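Local coordinates for alpha-galactosidase (Lactobacillus brevis, PDB 3MI6), which probably hydrolyses terminal, non-reducing alpha-D-galactose residues from alpha-galactosides, as a member of glycosyl hydrolase family 36, at residues D[192-197]-D[204-209]; D[232-237]-D[245-250]; D[559-564]-D[641-646]. All coordinates share one frame; numbering follows the deposited sequence.

Contact 1 of 3, residues D[192-197]-D[204-209]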
loop_
_atom_site.group_PDB
_atom_site.type_symbol
_atom_site.label_atom_id
_atom_site.label_comp_id
_atom_site.label_asym_id
_atom_site.label_seq_id
_atom_site.Cartn_x
_atom_site.Cartn_y
_atom_site.Cartn_z
ATOM N N ASP D 192 -0.997 3.726 13.520
ATOM C CA ASP D 192 -0.696 2.327 13.220
ATOM C C ASP D 192 -0.472 1.739 14.581
ATOM O O ASP D 192 0.157 2.382 15.422
ATOM C CB ASP D 192 0.621 2.141 12.430
ATOM C CG ASP D 192 0.544 2.618 10.987
ATOM O OD1 ASP D 192 -0.568 2.730 10.428
ATOM O OD2 ASP D 192 1.620 2.872 10.395
ATOM N N LEU D 193 -0.967 0.521 14.792
ATOM C CA LEU D 193 -0.671 -0.258 15.993
ATOM C C LEU D 193 0.557 -1.081 15.710
ATOM O O LEU D 193 0.596 -1.816 14.722
ATOM C CB LEU D 193 -1.835 -1.196 16.333
ATOM C CG LEU D 193 -1.580 -2.371 17.276
ATOM C CD1 LEU D 193 -1.079 -1.880 18.602
ATOM C CD2 LEU D 193 -2.846 -3.148 17.437
ATOM N N ILE D 194 1.555 -0.959 16.573
ATOM C CA ILE D 194 2.796 -1.688 16.427
ATOM C C ILE D 194 2.902 -2.662 17.596
ATOM O O ILE D 194 2.891 -2.256 18.758
ATOM C CB ILE D 194 3.989 -0.728 16.432
ATOM C CG1 ILE D 194 3.828 0.291 15.303
ATOM C CG2 ILE D 194 5.301 -1.484 16.279
ATOM C CD1 ILE D 194 4.899 1.385 15.288
ATOM N N GLN D 195 3.002 -3.953 17.282
ATOM C CA GLN D 195 2.976 -5.006 18.293
ATOM C C GLN D 195 4.202 -5.858 18.104
ATOM O O GLN D 195 4.957 -5.668 17.159
ATOM C CB GLN D 195 1.730 -5.871 18.146
ATOM C CG GLN D 195 1.610 -6.424 16.750
ATOM C CD GLN D 195 0.303 -7.115 16.510
ATOM O OE1 GLN D 195 -0.712 -6.476 16.234
ATOM N NE2 GLN D 195 0.317 -8.438 16.587
ATOM N N PHE D 196 4.401 -6.794 19.021
ATOM C CA PHE D 196 5.553 -7.659 18.956
ATOM C C PHE D 196 5.146 -9.100 19.211
ATOM O O PHE D 196 5.017 -9.547 20.336
ATOM C CB PHE D 196 6.663 -7.127 19.863
ATOM C CG PHE D 196 7.163 -5.795 19.424
ATOM C CD1 PHE D 196 8.214 -5.700 18.513
ATOM C CD2 PHE D 196 6.537 -4.634 19.848
ATOM C CE1 PHE D 196 8.662 -4.466 18.071
ATOM C CE2 PHE D 196 6.963 -3.404 19.413
ATOM C CZ PHE D 196 8.031 -3.316 18.528
ATOM N N SER D 197 4.916 -9.815 18.127
ATOM C CA SER D 197 4.333 -11.126 18.187
ATOM C C SER D 197 5.347 -12.150 17.711
ATOM O O SER D 197 6.249 -11.819 16.937
ATOM C CB SER D 197 3.102 -11.131 17.288
ATOM O OG SER D 197 2.386 -9.913 17.463
ATOM N N ARG D 204 8.952 -11.864 19.360
ATOM C CA ARG D 204 8.915 -10.415 19.231
ATOM C C ARG D 204 9.273 -9.814 17.873
ATOM O O ARG D 204 9.849 -8.735 17.823
ATOM C CB ARG D 204 9.751 -9.772 20.349
ATOM C CG ARG D 204 9.058 -9.836 21.703
ATOM C CD ARG D 204 9.846 -9.182 22.816
ATOM N NE ARG D 204 11.078 -9.914 23.084
ATOM C CZ ARG D 204 11.124 -11.128 23.639
ATOM N NH1 ARG D 204 9.992 -11.750 23.977
ATOM N NH2 ARG D 204 12.298 -11.727 23.842
ATOM N N HIS D 205 8.909 -10.463 16.773
ATOM C CA HIS D 205 8.986 -9.778 15.471
ATOM C C HIS D 205 7.980 -8.617 15.466
ATOM O O HIS D 205 6.901 -8.725 16.053
ATOM C CB HIS D 205 8.689 -10.738 14.312
ATOM C CG HIS D 205 9.735 -11.791 14.111
ATOM N ND1 HIS D 205 9.986 -12.365 12.880
ATOM C CD2 HIS D 205 10.612 -12.358 14.979
ATOM C CE1 HIS D 205 10.963 -13.251 13.003
ATOM N NE2 HIS D 205 11.360 -13.265 14.266
ATOM N N LEU D 206 8.328 -7.523 14.789
ATOM C CA LEU D 206 7.497 -6.323 14.757
ATOM C C LEU D 206 6.393 -6.393 13.680
ATOM O O LEU D 206 6.637 -6.796 12.549
ATOM C CB LEU D 206 8.391 -5.112 14.539
ATOM C CG LEU D 206 7.800 -3.705 14.643
ATOM C CD1 LEU D 206 8.920 -2.764 14.996
ATOM C CD2 LEU D 206 7.095 -3.229 13.368
ATOM N N TYR D 207 5.171 -6.028 14.050
ATOM C CA TYR D 207 4.061 -5.987 13.101
ATOM C C TYR D 207 3.441 -4.606 13.184
ATOM O O TYR D 207 3.313 -4.040 14.266
ATOM C CB TYR D 207 3.017 -7.065 13.387
ATOM C CG TYR D 207 3.499 -8.444 13.099
ATOM C CD1 TYR D 207 3.342 -9.006 11.835
ATOM C CD2 TYR D 207 4.147 -9.195 14.074
ATOM C CE1 TYR D 207 3.802 -10.296 11.555
ATOM C CE2 TYR D 207 4.615 -10.486 13.798
ATOM C CZ TYR D 207 4.433 -11.026 12.535
ATOM O OH TYR D 207 4.897 -12.297 12.253
ATOM N N ARG D 208 3.088 -4.042 12.038
ATOM C CA ARG D 208 2.680 -2.646 12.003
ATOM C C ARG D 208 1.433 -2.515 11.138
ATOM O O ARG D 208 1.491 -2.731 9.937
ATOM C CB ARG D 208 3.831 -1.764 11.500
ATOM C CG ARG D 208 3.416 -0.312 11.209
ATOM C CD ARG D 208 4.579 0.681 11.164
ATOM N NE ARG D 208 4.081 2.054 11.161
ATOM C CZ ARG D 208 4.833 3.131 11.363
ATOM N NH1 ARG D 208 6.129 3.037 11.589
ATOM N NH2 ARG D 208 4.281 4.316 11.358
ATOM N N HIS D 209 0.303 -2.211 11.765
ATOM C CA HIS D 209 -0.988 -2.160 11.065
ATOM C C HIS D 209 -1.807 -0.909 11.434
ATOM O O HIS D 209 -1.806 -0.446 12.580
ATOM C CB HIS D 209 -1.803 -3.452 11.308
ATOM C CG HIS D 209 -1.201 -4.672 10.676
ATOM N ND1 HIS D 209 -0.215 -5.421 11.284
ATOM C CD2 HIS D 209 -1.416 -5.245 9.470
ATOM C CE1 HIS D 209 0.144 -6.408 10.485
ATOM N NE2 HIS D 209 -0.571 -6.325 9.379
HETATM O O HOH W 1 6.219 -12.105 21.269
#
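Asp192 OD2 takes two N-H groups of Arg208 across the open end of a beta hairpin, strands 192-197 and 205-210. The main bond, from Arg208 NE, is 2.7 Å long and nearly straight at 161°; it uses the anti lone pair of OD2 and lies in the guanidinium plane. NH2 adds a weak second bond to OD2. With CG anti to the backbone N (chi1 170°) and the chain extended to NE, Arg208 runs alongside Ile194, whose CD1 lies over one face of the guanidinium, offset toward the rim. Arg208 NH1 also binds the backbone O of Thr240. A methionine in place of Arg208 would probably leave Asp192 without its charged mate and the carbonyl of Thr240 without this donor.

Antiparallel backbone bonds pair Leu193 with His209 and Gln195 with Tyr207. On the Ile194 side of the sheet, Leu206 touches both neighbours: its CG is 3.7 Å from Ile194 CG2, and its CD1, running beside the Phe196 ring, is 3.5 Å from Phe196 CE1. The Gln195 side meets a second subunit: the Gln195 amide bonds to Arg212 and Pro213 of that subunit. Near the turn, Arg204 turns away to Thr563 and Gly531, with its side chain about 10 Å from those of Trp200 and Asp549, predicted substrate-site residues. Within the first strand, Gln195 NE2 donates in its amide plane to Ser197 OG at 2.7 Å.

Contact 2 of 3, residues D[232-237]-D[245-250]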
loop_
_atom_site.group_PDB
_atom_site.type_symbol
_atom_site.label_atom_id
_atom_site.label_comp_id
_atom_site.label_asym_id
_atom_site.label_seq_id
_atom_site.Cartn_x
_atom_site.Cartn_y
_atom_site.Cartn_z
ATOM N N PHE D 232 4.393 -4.872 25.536
ATOM C CA PHE D 232 4.737 -3.562 24.972
ATOM C C PHE D 232 4.179 -3.288 23.570
ATOM O O PHE D 232 4.291 -4.115 22.667
ATOM C CB PHE D 232 6.246 -3.370 24.924
ATOM C CG PHE D 232 6.649 -2.136 24.214
ATOM C CD1 PHE D 232 6.417 -0.893 24.790
ATOM C CD2 PHE D 232 7.220 -2.199 22.955
ATOM C CE1 PHE D 232 6.771 0.276 24.124
ATOM C CE2 PHE D 232 7.590 -1.041 22.279
ATOM C CZ PHE D 232 7.365 0.204 22.862
HETATM N N MSE D 233 3.612 -2.109 23.370
HETATM C CA MSE D 233 3.046 -1.777 22.067
HETATM C C MSE D 233 3.192 -0.298 21.810
HETATM O O MSE D 233 3.494 0.458 22.733
HETATM C CB MSE D 233 1.570 -2.132 22.035
HETATM C CG MSE D 233 0.756 -1.358 23.039
HETATM SE SE MSE D 233 -1.161 -1.658 22.883
HETATM C CE MSE D 233 -1.610 -0.247 21.628
HETATM N N MSE D 234 2.961 0.118 20.565
HETATM C CA MSE D 234 3.045 1.529 20.206
HETATM C C MSE D 234 1.867 1.943 19.358
HETATM O O MSE D 234 1.280 1.110 18.653
HETATM C CB MSE D 234 4.339 1.819 19.467
HETATM C CG MSE D 234 5.560 1.495 20.290
HETATM SE SE MSE D 234 7.264 1.948 19.453
HETATM C CE MSE D 234 7.175 0.683 17.970
ATOM N N LEU D 235 1.493 3.219 19.466
ATOM C CA LEU D 235 0.597 3.833 18.493
ATOM C C LEU D 235 1.393 4.881 17.745
ATOM O O LEU D 235 1.718 5.934 18.309
ATOM C CB LEU D 235 -0.582 4.524 19.161
ATOM C CG LEU D 235 -1.823 3.768 19.623
ATOM C CD1 LEU D 235 -2.945 4.780 19.792
ATOM C CD2 LEU D 235 -2.217 2.707 18.624
ATOM N N ALA D 236 1.726 4.605 16.488
ATOM C CA ALA D 236 2.476 5.578 15.709
ATOM C C ALA D 236 1.564 6.307 14.735
ATOM O O ALA D 236 0.596 5.733 14.225
ATOM C CB ALA D 236 3.612 4.903 14.974
ATOM N N ARG D 237 1.853 7.581 14.494
ATOM C CA ARG D 237 1.245 8.261 13.372
ATOM C C ARG D 237 1.784 7.528 12.146
ATOM O O ARG D 237 2.844 6.887 12.232
ATOM C CB ARG D 237 1.642 9.727 13.377
ATOM C CG ARG D 237 0.962 10.539 14.468
ATOM C CD ARG D 237 -0.547 10.598 14.252
ATOM N NE ARG D 237 -1.180 11.645 15.047
ATOM C CZ ARG D 237 -2.495 11.773 15.200
ATOM N NH1 ARG D 237 -3.319 10.904 14.629
ATOM N NH2 ARG D 237 -2.982 12.762 15.942
ATOM N N GLY D 245 8.930 11.773 14.233
ATOM C CA GLY D 245 7.478 11.620 14.310
ATOM C C GLY D 245 6.828 11.124 15.599
ATOM O O GLY D 245 7.470 10.517 16.470
ATOM N N ALA D 246 5.521 11.378 15.687
ATOM C CA ALA D 246 4.714 11.157 16.894
ATOM C C ALA D 246 4.378 9.703 17.134
ATOM O O ALA D 246 4.048 8.976 16.209
ATOM C CB ALA D 246 3.430 11.937 16.802
ATOM N N VAL D 247 4.410 9.301 18.397
ATOM C CA VAL D 247 4.199 7.909 18.782
ATOM C C VAL D 247 3.991 7.750 20.284
ATOM O O VAL D 247 4.713 8.333 21.088
ATOM C CB VAL D 247 5.386 7.022 18.400
ATOM C CG1 VAL D 247 6.723 7.674 18.798
ATOM C CG2 VAL D 247 5.231 5.672 19.068
ATOM N N PHE D 248 2.988 6.962 20.650
ATOM C CA PHE D 248 2.768 6.583 22.037
ATOM C C PHE D 248 3.333 5.204 22.304
ATOM O O PHE D 248 3.353 4.347 21.426
ATOM C CB PHE D 248 1.283 6.577 22.330
ATOM C CG PHE D 248 0.667 7.932 22.285
ATOM C CD1 PHE D 248 0.089 8.401 21.120
ATOM C CD2 PHE D 248 0.685 8.749 23.402
ATOM C CE1 PHE D 248 -0.489 9.661 21.083
ATOM C CE2 PHE D 248 0.126 10.006 23.362
ATOM C CZ PHE D 248 -0.468 10.464 22.203
ATOM N N GLY D 249 3.798 4.999 23.524
ATOM C CA GLY D 249 4.334 3.717 23.933
ATOM C C GLY D 249 3.649 3.267 25.195
ATOM O O GLY D 249 3.447 4.053 26.107
ATOM N N PHE D 250 3.284 1.998 25.255
ATOM C CA PHE D 250 2.596 1.477 26.422
ATOM C C PHE D 250 3.293 0.222 26.888
ATOM O O PHE D 250 3.478 -0.709 26.105
ATOM C CB PHE D 250 1.147 1.123 26.069
ATOM C CG PHE D 250 0.377 2.252 25.464
ATOM C CD1 PHE D 250 0.569 2.609 24.144
ATOM C CD2 PHE D 250 -0.542 2.950 26.208
ATOM C CE1 PHE D 250 -0.137 3.644 23.585
ATOM C CE2 PHE D 250 -1.255 3.997 25.646
ATOM C CZ PHE D 250 -1.048 4.344 24.333
#
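Strands 233-236 and 247-252 form a beta hairpin of the family 36 N-terminal domain, inner neighbours in a large antiparallel sheet. Met233 and Phe250 form one hydrogen-bonded pair, Leu235 and Phe248 the next, and beyond the strand Arg237 N still donates to Ala246 O at 3.1 Å and 172°.

The two selenomethionines point to different sides of the sheet. Met233 carries CG between its backbone N and carbonyl carbon (chi1 62°), which sets CG 3.9 Å from Phe250 CB and brings SE obliquely to the Phe250 ring, 5.4 Å from its centroid: a Met-aromatic contact. Leu235 CG reaches the same ring at CE1, 4.3 Å away, while Met233 O lies at the ring edge, in its plane. On the other side, Met234 CB rests 4.0 Å from Val247 CG2, and helix 305-319 covers this pair through Leu308. Gly249, opposite Met234, leaves room for the Phe232 ring, whose CE1 comes within 4.2 Å of Gly249 CA.

At the far end, the aliphatic part of Arg237 lies against Ala246, CG to CB 3.7 Å, and its guanidinium continues to Asp188 in a salt bridge. Such an inner hairpin, with apolar side chains on both sides of the sheet, is consistent with the beta-supersandwich fold of family 36 N-terminal domains.

Contact 3 of 3, residues D[559-564]-D[641-646]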
loop_
_atom_site.group_PDB
_atom_site.type_symbol
_atom_site.label_atom_id
_atom_site.label_comp_id
_atom_site.label_asym_id
_atom_site.label_seq_id
_atom_site.Cartn_x
_atom_site.Cartn_y
_atom_site.Cartn_z
ATOM N N ILE D 559 15.119 -10.969 16.430
ATOM C CA ILE D 559 14.601 -11.001 17.797
ATOM C C ILE D 559 15.079 -9.812 18.635
ATOM O O ILE D 559 14.292 -9.181 19.343
ATOM C CB ILE D 559 14.936 -12.323 18.502
ATOM C CG1 ILE D 559 14.257 -13.484 17.774
ATOM C CG2 ILE D 559 14.420 -12.297 19.914
ATOM C CD1 ILE D 559 14.707 -14.872 18.178
ATOM N N GLN D 560 16.366 -9.495 18.534
ATOM C CA GLN D 560 16.937 -8.358 19.255
ATOM C C GLN D 560 16.461 -6.993 18.720
ATOM O O GLN D 560 16.125 -6.079 19.489
ATOM C CB GLN D 560 18.458 -8.464 19.288
ATOM C CG GLN D 560 18.921 -9.686 20.077
ATOM C CD GLN D 560 20.435 -9.885 20.063
ATOM O OE1 GLN D 560 20.929 -11.014 20.174
ATOM N NE2 GLN D 560 21.176 -8.787 19.934
ATOM N N PHE D 561 16.412 -6.865 17.400
ATOM C CA PHE D 561 15.914 -5.644 16.814
ATOM C C PHE D 561 14.536 -5.342 17.393
ATOM O O PHE D 561 14.292 -4.240 17.872
ATOM C CB PHE D 561 15.827 -5.773 15.302
ATOM C CG PHE D 561 15.893 -4.458 14.586
ATOM C CD1 PHE D 561 14.737 -3.791 14.236
ATOM C CD2 PHE D 561 17.118 -3.888 14.265
ATOM C CE1 PHE D 561 14.808 -2.592 13.575
ATOM C CE2 PHE D 561 17.179 -2.697 13.614
ATOM C CZ PHE D 561 16.025 -2.048 13.270
ATOM N N GLY D 562 13.638 -6.321 17.351
ATOM C CA GLY D 562 12.299 -6.135 17.874
ATOM C C GLY D 562 12.284 -5.872 19.373
ATOM O O GLY D 562 11.601 -4.963 19.850
ATOM N N THR D 563 13.045 -6.654 20.127
ATOM C CA THR D 563 13.064 -6.466 21.567
ATOM C C THR D 563 13.468 -5.030 21.947
ATOM O O THR D 563 12.893 -4.448 22.874
ATOM C CB THR D 563 13.946 -7.528 22.264
ATOM O OG1 THR D 563 13.440 -8.833 21.953
ATOM C CG2 THR D 563 13.937 -7.337 23.774
ATOM N N SER D 564 14.422 -4.450 21.218
ATOM C CA SER D 564 14.934 -3.107 21.533
ATOM C C SER D 564 13.893 -1.977 21.534
ATOM O O SER D 564 14.082 -0.961 22.204
ATOM C CB SER D 564 16.099 -2.733 20.618
ATOM O OG SER D 564 15.675 -2.633 19.272
ATOM N N ILE D 641 18.972 1.521 12.997
ATOM C CA ILE D 641 19.164 2.220 11.745
ATOM C C ILE D 641 18.371 1.490 10.647
ATOM O O ILE D 641 17.193 1.793 10.426
ATOM C CB ILE D 641 20.705 2.380 11.441
ATOM C CG1 ILE D 641 21.347 3.305 12.480
ATOM C CG2 ILE D 641 20.986 2.922 10.039
ATOM C CD1 ILE D 641 22.848 3.326 12.449
ATOM N N ASP D 642 19.010 0.526 9.984
ATOM C CA ASP D 642 18.374 -0.305 8.961
ATOM C C ASP D 642 17.589 -1.456 9.605
ATOM O O ASP D 642 18.124 -2.173 10.464
ATOM C CB ASP D 642 19.439 -0.870 8.004
ATOM C CG ASP D 642 20.201 0.230 7.257
ATOM O OD1 ASP D 642 19.572 0.852 6.361
ATOM O OD2 ASP D 642 21.416 0.466 7.550
ATOM N N SER D 643 16.342 -1.648 9.175
ATOM C CA SER D 643 15.435 -2.599 9.828
ATOM C C SER D 643 15.074 -3.822 9.004
ATOM O O SER D 643 14.631 -3.686 7.873
ATOM C CB SER D 643 14.139 -1.901 10.196
ATOM O OG SER D 643 13.207 -2.841 10.684
ATOM N N PRO D 644 15.224 -5.025 9.583
ATOM C CA PRO D 644 14.860 -6.273 8.908
ATOM C C PRO D 644 13.351 -6.392 8.775
ATOM O O PRO D 644 12.863 -7.365 8.193
ATOM C CB PRO D 644 15.332 -7.336 9.887
ATOM C CG PRO D 644 15.170 -6.692 11.184
ATOM C CD PRO D 644 15.600 -5.272 10.983
ATOM N N PHE D 645 12.622 -5.415 9.313
ATOM C CA PHE D 645 11.165 -5.431 9.256
ATOM C C PHE D 645 10.601 -4.445 8.241
ATOM O O PHE D 645 9.379 -4.326 8.111
ATOM C CB PHE D 645 10.576 -5.156 10.636
ATOM C CG PHE D 645 10.983 -6.149 11.672
ATOM C CD1 PHE D 645 10.524 -7.455 11.622
ATOM C CD2 PHE D 645 11.819 -5.781 12.720
ATOM C CE1 PHE D 645 10.901 -8.384 12.611
ATOM C CE2 PHE D 645 12.200 -6.712 13.716
ATOM C CZ PHE D 645 11.746 -8.002 13.656
ATOM N N VAL D 646 11.491 -3.747 7.530
ATOM C CA VAL D 646 11.114 -2.720 6.562
ATOM C C VAL D 646 11.700 -3.309 5.306
ATOM O O VAL D 646 12.690 -4.068 5.383
ATOM C CB VAL D 646 11.603 -1.311 6.986
ATOM C CG1 VAL D 646 11.466 -0.325 5.829
ATOM C CG2 VAL D 646 10.877 -0.810 8.211
#
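Phe561 carries most of this contact, pushing its ring out from helix 553-566 into the loop that follows strand 637-640. Its CG stands anti to the backbone N (chi1 -155°), which carries the ring to Pro644. Pro644 CD sits over the centre of one ring face, 3.6 Å from the centroid and 8° off the normal, a clear CH-pi contact. Polar atoms also come near the far end of the ring: Phe561 CE1 approaches Ser643 OG, and CE2 approaches the carbonyl O of Asp642. That Ser643 OG shapes the loop through an ST turn, accepting from Phe645 N at 3.0 Å, within a type I turn from Ser643 to Val646. Phe645 runs past Phe561 in the opposite direction, its ring edge toward Phe561 CD1, with CD2 3.8 Å from that atom.

One residue on, Gly562 presents its backbone N to the edge of the Phe645 ring, 3.9 Å from CE2. Farther along, Ser564 OG hydrogen-bonds Arg640 of strand 637-640.

Helix 553-566, which belongs to the catalytic barrel, thus lies against the start of the C-terminal beta domain: Thr652 of strand 651-657 touches both Phe561 and Pro644, while strand 572-576 of the barrel packs against Gln560 and Thr563.

In the fold
Contacts 1 and 2 are successive hairpins of one antiparallel sheet, joined where strands 192-197 and 233-236 pair, as in Ile194 N to Met234 O. Contact 2 is the more buried, and apart from its backbone bonds it is mainly nonpolar. Contact 1 lies at the sheet's outer strand within the chain, only partly buried, and adds a salt bridge and a subunit interface. Contact 3, also partly buried, has no hydrogen bond between its segments and relies on ring and proline packing between barrel and C-terminal domain. It meets contact 1 through Arg204 with Thr563 and Leu206 with Phe645, but does not touch contact 2.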